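Side-chain contact in putative phosphosugar isomerase (Silicibacter pomeroyi DSS-3, PDB 3FJ1), which probably binds phosphosugars or related carbohydrate derivatives through two SIS domains and may act as an isomerase or aminotransferase: residues L225-K228 with E229-L233. Numbering follows the deposited sequence.
Sequences LKFK and ETCQL
Phe-227 and Leu-233 meet where helix 217-231 runs out: Leu-233 CB lies 3.5 Å from Phe-227 CE2, and its CD1 touches CZ. With CG anti to the backbone N (chi1 -178°), the ring of Phe-227 leans along the helix toward its C-terminal end, where Cys-231 SG approaches obliquely, 4.8 Å from the ring centroid. This is the packed side, closed by Val-320 and Phe-323 of helix 308-326, which Cys-231 touches. Next to it, Lys-226 O is gripped twice by Thr-230, by OG1 at 2.7 Å and by N at 2.9 Å, the two donors arriving from opposite faces of the carbonyl plane.

Just past the helix, Gln-232 turns to positive phi (57°), its N still bonded to Lys-228 O. Its exposed side chain folds back, placing NE2 3.1 Å from Glu-229 O, above that carbonyl plane; NE2 also bonds Pro-247 O of the second subunit. Within the helix the contact is loose here: Glu-229 OE1 comes no closer than 3.9 Å to CD of buried Lys-226, whose NZ pairs instead with Glu-222, Ala-151 O and Ser-53 OG. Pro-247 of the second subunit packs over Leu-225, Lys-228 and Glu-229.

Thr-230 OG1 thus adds a second bond to Lys-226 O, and Gln-232 NE2 takes up Glu-229 O near the helix end. Buried Leu-233 O has no hydrogen-bond partner in the model and is probably compensated only weakly, by a CA-H...O contact from Lys-228 CA (3.3 Å).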
ATOM      1  N   LEU A 225      -5.215 -11.429  -1.588  1.00  8.51           N
ATOM      2  CA  LEU A 225      -5.657 -11.139  -2.943  1.00  9.22           C
ATOM      3  C   LEU A 225      -6.160 -12.401  -3.646  1.00  8.37           C
ATOM      4  O   LEU A 225      -7.299 -12.445  -4.140  1.00  8.91           O
ATOM      5  CB  LEU A 225      -4.528 -10.507  -3.762  1.00  9.48           C
ATOM      6  CG  LEU A 225      -4.813 -10.301  -5.256  1.00  9.87           C
ATOM      7  CD1 LEU A 225      -6.088  -9.454  -5.425  1.00 10.04           C
ATOM      8  CD2 LEU A 225      -3.629  -9.688  -5.997  1.00  9.72           C
ATOM      9  N   LYS A 226      -5.318 -13.429  -3.667  1.00  9.18           N
ATOM     10  CA  LYS A 226      -5.638 -14.628  -4.417  1.00  8.58           C
ATOM     11  C   LYS A 226      -6.781 -15.455  -3.797  1.00  9.47           C
ATOM     12  O   LYS A 226      -7.537 -16.129  -4.527  1.00  9.39           O
ATOM     13  CB  LYS A 226      -4.395 -15.462  -4.705  1.00  8.38           C
ATOM     14  CG  LYS A 226      -3.346 -14.697  -5.542  1.00  7.99           C
ATOM     15  CD  LYS A 226      -3.878 -14.188  -6.900  1.00  9.28           C
ATOM     16  CE  LYS A 226      -2.812 -13.351  -7.703  1.00  9.13           C
ATOM     17  NZ  LYS A 226      -1.560 -14.051  -8.087  1.00  8.42           N
ATOM     18  N   PHE A 227      -6.939 -15.363  -2.485  1.00  9.88           N
ATOM     19  CA  PHE A 227      -8.072 -16.009  -1.827  1.00 10.93           C
ATOM     20  C   PHE A 227      -9.369 -15.385  -2.330  1.00 10.92           C
ATOM     21  O   PHE A 227     -10.297 -16.099  -2.679  1.00 11.09           O
ATOM     22  CB  PHE A 227      -7.948 -15.862  -0.322  1.00 11.43           C
ATOM     23  CG  PHE A 227      -9.051 -16.526   0.444  1.00 11.22           C
ATOM     24  CD1 PHE A 227      -9.016 -17.876   0.698  1.00 12.13           C
ATOM     25  CD2 PHE A 227     -10.118 -15.787   0.928  1.00 11.43           C
ATOM     26  CE1 PHE A 227     -10.045 -18.480   1.439  1.00 11.94           C
ATOM     27  CE2 PHE A 227     -11.130 -16.386   1.655  1.00 11.62           C
ATOM     28  CZ  PHE A 227     -11.097 -17.731   1.905  1.00 11.65           C
ATOM     29  N   LYS A 228      -9.418 -14.049  -2.407  1.00 12.45           N
ATOM     30  CA  LYS A 228     -10.606 -13.357  -2.930  1.00 13.03           C
ATOM     31  C   LYS A 228     -10.856 -13.692  -4.397  1.00 13.89           C
ATOM     32  O   LYS A 228     -11.996 -13.960  -4.804  1.00 13.62           O
ATOM     33  CB  LYS A 228     -10.476 -11.835  -2.760  1.00 14.31           C
ATOM     34  CG  LYS A 228     -10.473 -11.363  -1.292  1.00 14.58           C
ATOM     35  CD  LYS A 228     -10.375  -9.843  -1.165  1.00 15.50           C
ATOM     36  CE  LYS A 228      -9.026  -9.317  -1.513  1.00 16.70           C
ATOM     37  NZ  LYS A 228      -9.008  -7.817  -1.355  1.00 17.61           N
ATOM     38  N   GLU A 229      -9.778 -13.678  -5.168  1.00 13.79           N
ATOM     39  CA  GLU A 229      -9.807 -13.913  -6.595  1.00 15.79           C
ATOM     40  C   GLU A 229     -10.362 -15.293  -6.920  1.00 14.58           C
ATOM     41  O   GLU A 229     -11.218 -15.463  -7.795  1.00 14.02           O
ATOM     42  CB  GLU A 229      -8.368 -13.899  -7.104  1.00 18.45           C
ATOM     43  CG  GLU A 229      -8.192 -13.709  -8.604  1.00 21.34           C
ATOM     44  CD  GLU A 229      -7.731 -12.279  -8.927  1.00 23.61           C
ATOM     45  OE1 GLU A 229      -6.537 -11.913  -8.622  1.00 25.49           O
ATOM     46  OE2 GLU A 229      -8.565 -11.531  -9.467  1.00 24.78           O
ATOM     47  N   THR A 230      -9.840 -16.291  -6.218  1.00 13.58           N
ATOM     48  CA  THR A 230     -10.153 -17.692  -6.544  1.00 13.44           C
ATOM     49  C   THR A 230     -11.413 -18.239  -5.857  1.00 13.98           C
ATOM     50  O   THR A 230     -12.138 -19.044  -6.453  1.00 15.36           O
ATOM     51  CB  THR A 230      -8.936 -18.604  -6.273  1.00 13.26           C
ATOM     52  OG1 THR A 230      -8.619 -18.609  -4.884  1.00 12.90           O
ATOM     53  CG2 THR A 230      -7.707 -18.181  -7.122  1.00 12.79           C
ATOM     54  N   CYS A 231     -11.710 -17.786  -4.645  1.00 13.99           N
ATOM     55  CA  CYS A 231     -12.839 -18.333  -3.892  1.00 14.34           C
ATOM     56  C   CYS A 231     -14.023 -17.402  -3.763  1.00 14.32           C
ATOM     57  O   CYS A 231     -15.070 -17.822  -3.290  1.00 14.77           O
ATOM     58  CB  CYS A 231     -12.380 -18.739  -2.495  1.00 14.49           C
ATOM     59  SG  CYS A 231     -11.151 -20.033  -2.538  1.00 15.82           S
ATOM     60  N   GLN A 232     -13.844 -16.136  -4.135  1.00 15.07           N
ATOM     61  CA  GLN A 232     -14.906 -15.137  -4.005  1.00 16.37           C
ATOM     62  C   GLN A 232     -15.397 -15.041  -2.558  1.00 15.48           C
ATOM     63  O   GLN A 232     -16.601 -14.938  -2.295  1.00 16.17           O
ATOM     64  CB  GLN A 232     -16.041 -15.423  -5.003  1.00 18.17           C
ATOM     65  CG  GLN A 232     -15.576 -15.387  -6.463  1.00 20.23           C
ATOM     66  CD  GLN A 232     -15.098 -13.984  -6.897  1.00 21.87           C
ATOM     67  OE1 GLN A 232     -15.838 -12.991  -6.781  1.00 23.82           O
ATOM     68  NE2 GLN A 232     -13.863 -13.900  -7.414  1.00 22.93           N
ATOM     69  N   LEU A 233     -14.446 -15.111  -1.620  1.00 15.05           N
ATOM     70  CA  LEU A 233     -14.696 -14.951  -0.202  1.00 14.47           C
ATOM     71  C   LEU A 233     -13.769 -13.840   0.247  1.00 14.54           C
ATOM     72  O   LEU A 233     -12.727 -13.628  -0.358  1.00 14.92           O
ATOM     73  CB  LEU A 233     -14.416 -16.240   0.580  1.00 14.70           C
ATOM     74  CG  LEU A 233     -15.358 -17.426   0.329  1.00 14.96           C
ATOM     75  CD1 LEU A 233     -14.748 -18.666   0.936  1.00 15.55           C
ATOM     76  CD2 LEU A 233     -16.755 -17.174   0.891  1.00 15.67           C
TER